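N-acetylneuraminic acid (Sialic acid) synthetase (Leptospira borgpetersenii serovar Hardjo-bovis, PDB 6NCS) probably makes sialic acid (N-acetylneuraminate) or its 9-phosphate as a NeuB-family synthase, and binds a manganese ion in a TIM-barrel domain. Local coordinates at residues A43-M46 / I47-A51; Q61-S65 / E66-G70; I131-I134 / T135-E138; L218-V221 / A222-A225; V256-T259 / E260-R263. One frame throughout, in Å; residues are numbered along the deposited sequence.

Contact 1 of 5, residues A43-M46 / I47-A51; sequences ALRM and IDEAA
A43 meets I47 one helical turn later: its carbonyl O accepts the I47 N-H in an i to i+4 bond, and the same oxygen lies 3.4 Å from I47 CG1. That proximity follows from the I47 torsion, which sets CG1 beside its own backbone N (chi1 -65°) and so lays the branch back along the preceding turn. L44 continues the pattern, its O accepting from D48 N, while its CD2 makes a loose apolar contact with I47 CD1 at 4.4 Å. R45 carries the polar side-chain contact. Its chain runs straight from CG to NE, and NE donates to E49 OE2 at 2.9 Å with an N-H...O angle of 176°, a salt bridge between residues four apart. The carboxylate oxygen lies in the guanidinium plane, at its edge, yet the nitrogen meets that oxygen from above the carboxylate plane, the two planes being 47° apart. Two waters bridge the pair, one donating to E49 OE1 and the other to E49 OE2, and both accept only weakly from R45 NH2. M46 closes the segment with its O accepting from A50 N at 2.9 Å; this oxygen also takes a hydrogen bond from Y232 OH. D48 turns its carboxylate to another helix, where OD1 forms a salt bridge with R95. Helix 40-52 belongs to the beta-alpha-beta unit between strands 27-33 and 57-62 of the barrel. On strand 57-62, A43 packs on F60, A50 on I58 and I47 on both, and L44 leans on L92 and R95 of helix 86-98.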
loop_
_atom_site.group_PDB
_atom_site.type_symbol
_atom_site.label_atom_id
_atom_site.label_comp_id
_atom_site.label_asym_id
_atom_site.label_seq_id
_atom_site.Cartn_x
_atom_site.Cartn_y
_atom_site.Cartn_z
ATOM N N ALA A 43 8.169 -22.756 24.413
ATOM C CA ALA A 43 7.671 -21.386 24.462
ATOM C C ALA A 43 8.778 -20.411 24.845
ATOM O O ALA A 43 8.855 -19.310 24.295
ATOM C CB ALA A 43 6.500 -21.285 25.444
ATOM N N LEU A 44 9.644 -20.797 25.790
ATOM C CA LEU A 44 10.770 -19.944 26.156
ATOM C C LEU A 44 11.725 -19.765 24.982
ATOM O O LEU A 44 12.218 -18.655 24.732
ATOM C CB LEU A 44 11.503 -20.536 27.367
ATOM C CG LEU A 44 10.729 -20.488 28.680
ATOM C CD1 LEU A 44 11.404 -21.355 29.747
ATOM C CD2 LEU A 44 10.601 -19.061 29.172
ATOM N N ARG A 45 11.985 -20.848 24.244
ATOM C CA ARG A 45 12.807 -20.756 23.043
ATOM C C ARG A 45 12.171 -19.839 22.008
ATOM O O ARG A 45 12.871 -19.095 21.310
ATOM C CB ARG A 45 13.023 -22.150 22.449
ATOM C CG ARG A 45 13.737 -22.147 21.116
ATOM C CD ARG A 45 13.897 -23.555 20.567
ATOM N NE ARG A 45 14.429 -23.533 19.211
ATOM C CZ ARG A 45 14.360 -24.553 18.366
ATOM N NH1 ARG A 45 13.772 -25.686 18.739
ATOM N NH2 ARG A 45 14.877 -24.436 17.150
ATOM N N MET A 46 10.842 -19.878 21.894
ATOM C CA MET A 46 10.166 -19.001 20.942
ATOM C C MET A 46 10.400 -17.540 21.297
ATOM O O MET A 46 10.620 -16.701 20.410
ATOM C CB MET A 46 8.671 -19.331 20.901
ATOM C CG MET A 46 8.375 -20.719 20.339
ATOM S SD MET A 46 6.604 -21.117 20.379
ATOM C CE MET A 46 6.011 -20.167 18.964
ATOM N N ILE A 47 10.390 -17.225 22.596
ATOM C CA ILE A 47 10.670 -15.859 23.036
ATOM C C ILE A 47 12.085 -15.456 22.641
ATOM O O ILE A 47 12.305 -14.376 22.078
ATOM C CB ILE A 47 10.475 -15.726 24.553
ATOM C CG1 ILE A 47 9.017 -15.942 24.963
ATOM C CG2 ILE A 47 10.965 -14.359 25.018
ATOM C CD1 ILE A 47 8.844 -16.055 26.488
ATOM N N ASP A 48 13.070 -16.299 22.974
ATOM C CA ASP A 48 14.462 -15.993 22.639
ATOM C C ASP A 48 14.623 -15.670 21.161
ATOM O O ASP A 48 15.247 -14.667 20.793
ATOM C CB ASP A 48 15.375 -17.172 22.991
ATOM C CG ASP A 48 15.410 -17.486 24.475
ATOM O OD1 ASP A 48 14.929 -16.679 25.295
ATOM O OD2 ASP A 48 15.937 -18.567 24.815
ATOM N N GLU A 49 14.068 -16.519 20.289
ATOM C CA GLU A 49 14.325 -16.345 18.868
ATOM C C GLU A 49 13.486 -15.222 18.265
ATOM O O GLU A 49 13.904 -14.609 17.271
ATOM C CB GLU A 49 14.111 -17.678 18.145
ATOM C CG GLU A 49 15.059 -18.740 18.699
ATOM C CD GLU A 49 15.222 -19.960 17.813
ATOM O OE1 GLU A 49 14.971 -19.866 16.596
ATOM O OE2 GLU A 49 15.621 -21.021 18.341
ATOM N N ALA A 50 12.323 -14.926 18.856
ATOM C CA ALA A 50 11.550 -13.758 18.432
ATOM C C ALA A 50 12.259 -12.470 18.813
ATOM O O ALA A 50 12.212 -11.481 18.069
ATOM C CB ALA A 50 10.152 -13.782 19.055
ATOM N N ALA A 51 12.904 -12.453 19.977
ATOM C CA ALA A 51 13.667 -11.273 20.360
ATOM C C ALA A 51 14.871 -11.104 19.449
ATOM O O ALA A 51 15.193 -9.984 19.033
ATOM C CB ALA A 51 14.083 -11.370 21.831
HETATM O O HOH W 1 14.657 -21.995 15.256
HETATM O O HOH W 2 17.632 -22.582 17.294
#

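Contact 2 of 5, residues Q61-S65 / E66-G70; sequences QAYNS and EERFG
The R68 side chain leaves with CG opposite its backbone N (chi1 -177°) and stays extended to NE, which carries its guanidinium back from the helix to Q61 and Y63. Y63 has CG between its backbone N and carbonyl carbon (chi1 63°), a torsion that presents one ring face to the arginine. NH1 stands 3.5 Å above that face, offset toward the rim, and R68 CZ is 4.8 Å from the centroid of the Y63 ring: a cation-pi contact in which the guanidinium is nearly upright, its plane 83° from the ring. Both terminal nitrogens of R68 grip a single atom, Q61 OE1, at 2.9 Å from NH1 and 3.0 Å from NH2. The oxygen lies in the guanidinium plane, whereas NH2 sits above the amide plane; two bonds and the ring thus restrain the arginine's rotation. Farther along, N64 is the N-cap of helix 65-69. Its OD1 accepts from E67 N at 2.8 Å, its main-chain O accepts from R68 N, and S65 O accepts from F69 N at 2.9 Å. A water bridges N64 N and E67 OE1, and the E67 carboxylate also forms salt bridges with R288 and K290 of the second subunit. Q61, near the manganese site and a bound citrate, gives its NE2 to E31. The segment pair leads from the end of barrel strand 57-62 into helix 65-69, where F69 packs on helix 73-79, while A62 bonds through its backbone to T106 and F108 and rests on helix 110-118.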
loop_
_atom_site.group_PDB
_atom_site.type_symbol
_atom_site.label_atom_id
_atom_site.label_comp_id
_atom_site.label_asym_id
_atom_site.label_seq_id
_atom_site.Cartn_x
_atom_site.Cartn_y
_atom_site.Cartn_z
ATOM N N GLN A 61 -1.740 -17.238 24.172
ATOM C CA GLN A 61 -3.189 -17.358 24.322
ATOM C C GLN A 61 -3.510 -17.923 25.697
ATOM O O GLN A 61 -2.915 -18.924 26.109
ATOM C CB GLN A 61 -3.808 -18.250 23.238
ATOM C CG GLN A 61 -3.681 -17.633 21.842
ATOM C CD GLN A 61 -4.268 -18.494 20.741
ATOM O OE1 GLN A 61 -5.025 -19.428 20.992
ATOM N NE2 GLN A 61 -3.895 -18.187 19.500
ATOM N N ALA A 62 -4.461 -17.290 26.383
ATOM C CA ALA A 62 -4.857 -17.646 27.746
ATOM C C ALA A 62 -6.325 -18.057 27.724
ATOM O O ALA A 62 -7.213 -17.206 27.582
ATOM C CB ALA A 62 -4.624 -16.473 28.700
ATOM N N TYR A 63 -6.589 -19.357 27.868
ATOM C CA TYR A 63 -7.930 -19.857 27.597
ATOM C C TYR A 63 -8.176 -21.126 28.391
ATOM O O TYR A 63 -7.242 -21.782 28.863
ATOM C CB TYR A 63 -8.126 -20.157 26.101
ATOM C CG TYR A 63 -7.191 -21.248 25.642
ATOM C CD1 TYR A 63 -5.857 -20.973 25.375
ATOM C CD2 TYR A 63 -7.629 -22.562 25.522
ATOM C CE1 TYR A 63 -4.983 -21.982 24.999
ATOM C CE2 TYR A 63 -6.765 -23.571 25.142
ATOM C CZ TYR A 63 -5.446 -23.272 24.876
ATOM O OH TYR A 63 -4.584 -24.276 24.502
ATOM N N ASN A 64 -9.454 -21.456 28.524
ATOM C CA ASN A 64 -9.902 -22.778 28.944
ATOM C C ASN A 64 -10.503 -23.476 27.730
ATOM O O ASN A 64 -11.387 -22.921 27.065
ATOM C CB ASN A 64 -10.926 -22.671 30.077
ATOM C CG ASN A 64 -11.582 -24.002 30.399
ATOM O OD1 ASN A 64 -12.685 -24.291 29.937
ATOM N ND2 ASN A 64 -10.902 -24.819 31.201
ATOM N N SER A 65 -10.008 -24.682 27.431
ATOM C CA SER A 65 -10.393 -25.374 26.200
ATOM C C SER A 65 -11.902 -25.574 26.109
ATOM O O SER A 65 -12.513 -25.302 25.067
ATOM C CB SER A 65 -9.676 -26.722 26.116
ATOM O OG SER A 65 -8.267 -26.550 26.117
ATOM N N GLU A 66 -12.516 -26.078 27.186
ATOM C CA GLU A 66 -13.951 -26.351 27.170
ATOM C C GLU A 66 -14.766 -25.070 27.016
ATOM O O GLU A 66 -15.784 -25.050 26.313
ATOM C CB GLU A 66 -14.356 -27.094 28.442
ATOM C CG GLU A 66 -13.894 -28.543 28.489
ATOM C CD GLU A 66 -12.491 -28.712 29.046
ATOM O OE1 GLU A 66 -11.807 -27.697 29.304
ATOM O OE2 GLU A 66 -12.078 -29.876 29.240
ATOM N N GLU A 67 -14.347 -23.993 27.682
ATOM C CA GLU A 67 -15.031 -22.718 27.514
ATOM C C GLU A 67 -14.925 -22.244 26.070
ATOM O O GLU A 67 -15.888 -21.722 25.493
ATOM C CB GLU A 67 -14.426 -21.690 28.472
ATOM C CG GLU A 67 -15.253 -20.442 28.698
ATOM C CD GLU A 67 -15.103 -19.410 27.598
ATOM O OE1 GLU A 67 -14.105 -19.461 26.837
ATOM O OE2 GLU A 67 -15.996 -18.538 27.498
ATOM N N ARG A 68 -13.763 -22.454 25.463
ATOM C CA ARG A 68 -13.491 -21.893 24.149
ATOM C C ARG A 68 -14.205 -22.667 23.046
ATOM O O ARG A 68 -14.676 -22.071 22.070
ATOM C CB ARG A 68 -11.985 -21.880 23.918
ATOM C CG ARG A 68 -11.536 -21.263 22.616
ATOM C CD ARG A 68 -10.027 -21.235 22.589
ATOM N NE ARG A 68 -9.474 -20.742 21.335
ATOM C CZ ARG A 68 -8.180 -20.515 21.150
ATOM N NH1 ARG A 68 -7.321 -20.744 22.144
ATOM N NH2 ARG A 68 -7.742 -20.059 19.984
ATOM N N PHE A 69 -14.300 -23.995 23.171
ATOM C CA PHE A 69 -14.814 -24.795 22.064
ATOM C C PHE A 69 -16.051 -25.617 22.384
ATOM O O PHE A 69 -16.627 -26.203 21.460
ATOM C CB PHE A 69 -13.714 -25.717 21.516
ATOM C CG PHE A 69 -12.632 -24.976 20.791
ATOM C CD1 PHE A 69 -12.903 -24.342 19.588
ATOM C CD2 PHE A 69 -11.359 -24.875 21.325
ATOM C CE1 PHE A 69 -11.922 -23.642 18.925
ATOM C CE2 PHE A 69 -10.370 -24.175 20.669
ATOM C CZ PHE A 69 -10.650 -23.557 19.461
ATOM N N GLY A 70 -16.484 -25.670 23.637
ATOM C CA GLY A 70 -17.773 -26.263 23.953
ATOM C C GLY A 70 -17.829 -27.732 23.587
ATOM O O GLY A 70 -16.995 -28.537 24.016
HETATM O O HOH W 3 -11.549 -19.653 27.711
#

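Contact 3 of 5, residues I131-I134 / T135-E138; sequences ICNI and TLLE
N133 caps the first turn of helix 134-143, reaching L136 with its side chain and L137 with its main chain. This is an N-cap, and N133 is also the centre of an inverse gamma turn. Followed outward, the asparagine first brings CB to 4.2 Å from L136 CB. CG stands opposite the backbone N (chi1 -169°), which swings the amide over the start of the helix and sets CG 3.6 Å from L136 CB. At the tip, OD1 accepts from L136 N at 3.3 Å; the N-H points well at the oxygen (156°), but the bond is long, and it is made from above the amide plane (55° out of it). The other branch, ND2, lies alongside L136, 3.9 Å from its CB and 4.0 Å from its CD2, and donates to D130 OD1, a second bond that restrains the rotation of the amide. The main-chain O of N133 receives L137 N in a nearly linear bond. One residue on, I134 O accepts from E138 N, and the I134 CG2 methyl rests against the carboxylate end of the glutamate.

The cap lies in the loop after barrel strand 123-126, with L137 packed on I126, L149 and helix 156-168. The second subunit covers this helix start: T135 OG1 is hydrogen-bonded to the terminal carboxylate of K290 of that subunit, whose R284 packs on I131. L137 reaches back past the cap, and its CD1 methyl comes 3.4 Å from I131 O.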
loop_
_atom_site.group_PDB
_atom_site.type_symbol
_atom_site.label_atom_id
_atom_site.label_comp_id
_atom_site.label_asym_id
_atom_site.label_seq_id
_atom_site.Cartn_x
_atom_site.Cartn_y
_atom_site.Cartn_z
ATOM N N ILE A 131 -15.256 -10.672 18.717
ATOM C CA ILE A 131 -15.686 -9.310 18.430
ATOM C C ILE A 131 -17.149 -9.090 18.786
ATOM O O ILE A 131 -17.589 -7.939 18.879
ATOM C CB ILE A 131 -15.379 -8.966 16.956
ATOM C CG1 ILE A 131 -15.505 -7.454 16.731
ATOM C CG2 ILE A 131 -16.279 -9.770 16.019
ATOM C CD1 ILE A 131 -14.742 -6.934 15.547
ATOM N N CYS A 132 -17.907 -10.164 19.024
ATOM C CA CYS A 132 -19.270 -10.074 19.519
ATOM C C CYS A 132 -19.399 -10.640 20.924
ATOM O O CYS A 132 -20.518 -10.905 21.376
ATOM C CB CYS A 132 -20.229 -10.801 18.576
ATOM S SG CYS A 132 -20.200 -10.147 16.899
ATOM N N ASN A 133 -18.279 -10.833 21.620
ATOM C CA ASN A 133 -18.272 -11.344 22.992
ATOM C C ASN A 133 -18.366 -10.144 23.936
ATOM O O ASN A 133 -17.368 -9.639 24.454
ATOM C CB ASN A 133 -17.009 -12.166 23.224
ATOM C CG ASN A 133 -17.030 -12.958 24.520
ATOM O OD1 ASN A 133 -17.688 -12.585 25.490
ATOM N ND2 ASN A 133 -16.290 -14.064 24.539
ATOM N N ILE A 134 -19.601 -9.684 24.157
ATOM C CA ILE A 134 -19.815 -8.403 24.832
ATOM C C ILE A 134 -19.246 -8.430 26.246
ATOM O O ILE A 134 -18.603 -7.470 26.691
ATOM C CB ILE A 134 -21.314 -8.044 24.838
ATOM C CG1 ILE A 134 -21.868 -8.063 23.414
ATOM C CG2 ILE A 134 -21.527 -6.673 25.481
ATOM C CD1 ILE A 134 -21.145 -7.127 22.470
ATOM N N THR A 135 -19.466 -9.526 26.971
ATOM C CA THR A 135 -18.945 -9.629 28.329
ATOM C C THR A 135 -17.427 -9.473 28.351
ATOM O O THR A 135 -16.875 -8.749 29.186
ATOM C CB THR A 135 -19.359 -10.963 28.948
ATOM O OG1 THR A 135 -20.786 -11.009 29.071
ATOM C CG2 THR A 135 -18.735 -11.131 30.323
ATOM N N LEU A 136 -16.731 -10.141 27.429
ATOM C CA LEU A 136 -15.273 -10.071 27.426
ATOM C C LEU A 136 -14.786 -8.699 26.969
ATOM O O LEU A 136 -13.824 -8.150 27.528
ATOM C CB LEU A 136 -14.701 -11.180 26.538
ATOM C CG LEU A 136 -13.176 -11.321 26.469
ATOM C CD1 LEU A 136 -12.628 -11.683 27.844
ATOM C CD2 LEU A 136 -12.777 -12.385 25.452
ATOM N N LEU A 137 -15.431 -8.127 25.951
ATOM C CA LEU A 137 -15.057 -6.787 25.500
ATOM C C LEU A 137 -15.238 -5.763 26.608
ATOM O O LEU A 137 -14.369 -4.912 26.831
ATOM C CB LEU A 137 -15.887 -6.392 24.283
ATOM C CG LEU A 137 -15.718 -7.231 23.029
ATOM C CD1 LEU A 137 -16.769 -6.818 22.009
ATOM C CD2 LEU A 137 -14.315 -7.037 22.469
ATOM N N GLU A 138 -16.378 -5.814 27.305
ATOM C CA GLU A 138 -16.617 -4.871 28.389
ATOM C C GLU A 138 -15.581 -5.035 29.495
ATOM O O GLU A 138 -15.153 -4.049 30.103
ATOM C CB GLU A 138 -18.038 -5.050 28.935
ATOM C CG GLU A 138 -19.108 -4.431 28.033
ATOM C CD GLU A 138 -20.523 -4.669 28.535
ATOM O OE1 GLU A 138 -20.739 -5.639 29.296
ATOM O OE2 GLU A 138 -21.424 -3.888 28.161
#

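Contact 4 of 5, residues L218-V221 / A222-A225; sequences LLAV and ASGA
A220 O and V221 O take the N-H groups of A225 and G224 in a Schellman motif that ends helix 215-222. The first shell centres on A220 O, which A225 N meets at 2.9 Å in the 6→1 bond of the motif. In one of its two conformers, and so with some doubt, S223 OG also donates to this oxygen, with OG between its backbone N and carbonyl carbon (chi1 75°); there the two donors approach from opposite faces of the carbonyl plane. G224 N makes the 5→2 bond, reaching V221 O at 3.0 Å from well above the carbonyl plane, 66° out of it.

Next come the atoms that set this geometry. G224 is the C-prime residue, with positive phi (116°); at its backbone angles a CB would be jammed against the carbonyl O of S223, which by itself calls for glycine. Past it, A225 CB comes to 4.2 Å from A220 CB. Before the turn, A222 N and S223 N still bond to L218 O and L219 O in the regular helical manner. Outside, A220 and A225 pack on Y207 of strand 205-209, and K198 donates to G224 O. A222 and S223 meet A222 of the second subunit, so the helix end lies at the dimer contact. On the way to strand 227-231, one water spans the turn, donating to both V221 O and A225 O at 2.7 Å.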
loop_
_atom_site.group_PDB
_atom_site.type_symbol
_atom_site.label_atom_id
_atom_site.label_comp_id
_atom_site.label_asym_id
_atom_site.label_seq_id
_atom_site.Cartn_x
_atom_site.Cartn_y
_atom_site.Cartn_z
ATOM N N LEU A 218 3.486 -7.638 4.320
ATOM C CA LEU A 218 4.281 -6.527 3.792
ATOM C C LEU A 218 3.437 -5.623 2.902
ATOM O O LEU A 218 3.545 -4.389 2.973
ATOM C CB LEU A 218 5.490 -7.061 3.019
ATOM C CG LEU A 218 6.493 -7.759 3.959
ATOM C CD1 LEU A 218 7.585 -8.417 3.155
ATOM C CD2 LEU A 218 7.090 -6.719 4.900
ATOM N N LEU A 219 2.616 -6.217 2.031
ATOM C CA LEU A 219 1.678 -5.404 1.266
ATOM C C LEU A 219 0.736 -4.646 2.191
ATOM O O LEU A 219 0.352 -3.509 1.892
ATOM C CB LEU A 219 0.892 -6.279 0.279
ATOM C CG LEU A 219 1.724 -6.847 -0.878
ATOM C CD1 LEU A 219 0.951 -7.876 -1.664
ATOM C CD2 LEU A 219 2.192 -5.710 -1.780
ATOM N N ALA A 220 0.386 -5.236 3.338
ATOM C CA ALA A 220 -0.493 -4.533 4.268
ATOM C C ALA A 220 0.179 -3.293 4.832
ATOM O O ALA A 220 -0.468 -2.251 4.989
ATOM C CB ALA A 220 -0.934 -5.470 5.400
ATOM N N VAL A 221 1.486 -3.374 5.109
ATOM C CA VAL A 221 2.249 -2.186 5.503
ATOM C C VAL A 221 2.194 -1.126 4.412
ATOM O O VAL A 221 1.956 0.053 4.692
ATOM C CB VAL A 221 3.705 -2.557 5.847
ATOM C CG1 VAL A 221 4.529 -1.299 6.084
ATOM C CG2 VAL A 221 3.754 -3.461 7.069
ATOM N N ALA A 222 2.419 -1.520 3.150
ATOM C CA ALA A 222 2.328 -0.538 2.073
ATOM C C ALA A 222 0.926 0.052 1.965
ATOM O O ALA A 222 0.767 1.211 1.560
ATOM C CB ALA A 222 2.742 -1.156 0.732
ATOM N N SER A 223 -0.097 -0.708 2.334
ATOM C CA SER A 223 -1.458 -0.201 2.265
ATOM C C SER A 223 -1.875 0.549 3.529
ATOM O O SER A 223 -3.049 0.907 3.659
ATOM C CB SER A 223 -2.436 -1.340 1.979
ATOM O OG SER A 223 -2.643 -2.127 3.132
ATOM N N GLY A 224 -0.953 0.790 4.456
ATOM C CA GLY A 224 -1.228 1.658 5.598
ATOM C C GLY A 224 -1.202 1.012 6.971
ATOM O O GLY A 224 -1.417 1.726 7.961
ATOM N N ALA A 225 -0.959 -0.292 7.108
ATOM C CA ALA A 225 -0.988 -0.920 8.432
ATOM C C ALA A 225 0.079 -0.337 9.353
ATOM O O ALA A 225 1.235 -0.165 8.956
ATOM C CB ALA A 225 -0.795 -2.426 8.301
HETATM O O HOH W 4 2.214 1.469 6.976
#

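Contact 5 of 5, residues V256-T259 / E260-R263; sequences VTET and ERIR
The guanidinium of R261 and the carboxylate of E258 meet edge on, their planes only 24° apart, with E258 CD in the guanidinium plane. The grip is side-on and bidentate. NH2 donates to OE1 and NE donates to OE2, each at 2.8 Å between R261 and E258, and both oxygens are met on the syn side, though somewhat out of the carboxylate plane. The NH2 bond is almost straight, with an N-H...O angle of 173°, and both acceptors stay close to the guanidinium plane, an arrangement that fixes how the two groups are turned about each other. E258 bends at chi2 (-69°) and R261 bends at chi3, so two side chains three residues apart can lie alongside one another. R261 has further salt bridges, NH2 with E215 and NH1 with E186, both of the second subunit. The arginine is thus shared between its own helix and the dimer contact, and a bound tartrate lies near it.

On another side of the helix, E260 lies beside V256 and points the same way, its OE2 3.9 Å from V256 CG1, while its CG comes 3.4 Å from V256 O. T259 turns its hydroxyl back to L255 O, and R263 leads away to donate from NH1 to N24 O. I262 CG1 lies 3.4 Å from E258 O. The backbone keeps the i to i+4 pattern, with I262 N to E258 O and R263 N to T259 O both at 2.9 Å. An i to i+3 salt bridge on an alpha helix describes the arrangement, here on helix 249-266, which packs through V256 and T259 against I28 of barrel strand 27-33.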
loop_
_atom_site.group_PDB
_atom_site.type_symbol
_atom_site.label_atom_id
_atom_site.label_comp_id
_atom_site.label_asym_id
_atom_site.label_seq_id
_atom_site.Cartn_x
_atom_site.Cartn_y
_atom_site.Cartn_z
ATOM N N VAL A 256 10.409 -8.070 9.743
ATOM C CA VAL A 256 10.786 -6.858 10.465
ATOM C C VAL A 256 11.586 -5.923 9.564
ATOM O O VAL A 256 11.306 -4.719 9.487
ATOM C CB VAL A 256 11.564 -7.217 11.745
ATOM C CG1 VAL A 256 12.184 -5.969 12.363
ATOM C CG2 VAL A 256 10.624 -7.917 12.757
ATOM N N THR A 257 12.620 -6.445 8.891
ATOM C CA THR A 257 13.488 -5.535 8.141
ATOM C C THR A 257 12.804 -5.045 6.874
ATOM O O THR A 257 13.032 -3.906 6.439
ATOM C CB THR A 257 14.840 -6.183 7.793
ATOM O OG1 THR A 257 14.648 -7.350 6.986
ATOM C CG2 THR A 257 15.598 -6.565 9.062
ATOM N N GLU A 258 11.961 -5.879 6.271
ATOM C CA GLU A 258 11.249 -5.428 5.082
ATOM C C GLU A 258 10.160 -4.428 5.442
ATOM O O GLU A 258 9.903 -3.496 4.676
ATOM C CB GLU A 258 10.677 -6.624 4.327
ATOM C CG GLU A 258 11.753 -7.408 3.551
ATOM C CD GLU A 258 12.307 -6.625 2.360
ATOM O OE1 GLU A 258 11.703 -6.681 1.267
ATOM O OE2 GLU A 258 13.350 -5.959 2.515
ATOM N N THR A 259 9.533 -4.578 6.613
ATOM C CA THR A 259 8.581 -3.567 7.060
ATOM C C THR A 259 9.258 -2.215 7.219
ATOM O O THR A 259 8.715 -1.184 6.794
ATOM C CB THR A 259 7.935 -3.995 8.375
ATOM O OG1 THR A 259 7.101 -5.130 8.144
ATOM C CG2 THR A 259 7.095 -2.876 8.922
ATOM N N GLU A 260 10.451 -2.201 7.821
ATOM C CA GLU A 260 11.177 -0.949 7.983
ATOM C C GLU A 260 11.515 -0.353 6.624
ATOM O O GLU A 260 11.402 0.861 6.419
ATOM C CB GLU A 260 12.434 -1.187 8.825
ATOM C CG GLU A 260 12.109 -1.502 10.289
ATOM C CD GLU A 260 13.247 -2.168 11.082
ATOM O OE1 GLU A 260 14.222 -2.688 10.485
ATOM O OE2 GLU A 260 13.146 -2.183 12.327
ATOM N N ARG A 261 11.900 -1.203 5.672
ATOM C CA ARG A 261 12.257 -0.707 4.351
ATOM C C ARG A 261 11.046 -0.121 3.641
ATOM O O ARG A 261 11.143 0.947 3.027
ATOM C CB ARG A 261 12.899 -1.831 3.528
ATOM C CG ARG A 261 13.392 -1.377 2.167
ATOM C CD ARG A 261 14.181 -2.481 1.470
ATOM N NE ARG A 261 13.305 -3.549 0.996
ATOM C CZ ARG A 261 12.708 -3.536 -0.192
ATOM N NH1 ARG A 261 12.907 -2.518 -1.017
ATOM N NH2 ARG A 261 11.920 -4.543 -0.560
ATOM N N ILE A 262 9.891 -0.799 3.714
ATOM C CA ILE A 262 8.686 -0.264 3.078
ATOM C C ILE A 262 8.250 1.030 3.762
ATOM O O ILE A 262 7.807 1.974 3.099
ATOM C CB ILE A 262 7.567 -1.323 3.073
ATOM C CG1 ILE A 262 7.940 -2.465 2.131
ATOM C CG2 ILE A 262 6.230 -0.715 2.646
ATOM C CD1 ILE A 262 7.047 -3.727 2.282
ATOM N N ARG A 263 8.390 1.112 5.084
ATOM C CA ARG A 263 8.050 2.365 5.760
ATOM C C ARG A 263 8.902 3.512 5.245
ATOM O O ARG A 263 8.404 4.631 5.069
ATOM C CB ARG A 263 8.203 2.234 7.272
ATOM C CG ARG A 263 6.873 2.004 7.987
ATOM C CD ARG A 263 5.885 3.117 7.662
ATOM N NE ARG A 263 4.589 2.970 8.327
ATOM C CZ ARG A 263 4.332 3.357 9.576
ATOM N NH1 ARG A 263 5.287 3.898 10.326
ATOM N NH2 ARG A 263 3.116 3.194 10.081
#

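In the fold
Contact 4 is the most buried of the five; the others are partly buried and carry charged or polar groups. Contacts 1 and 5 both lie inside helices with regular backbone bonding, but the first has a water-bridged single salt bridge and the second a bidentate one whose arginine also pairs with the second subunit. Contacts 2 and 3, about 15 Å apart between centres, both contain an asparagine N-cap, and contact 2 adds an arginine held by Q61 and Y63, whereas contact 4 ends a helix. Only contacts 4 and 5 touch: L218 CD2 lies 3.6 Å from T259 OG1, joining helices 215-222 and 249-266. Contact 2 lies nearest the manganese.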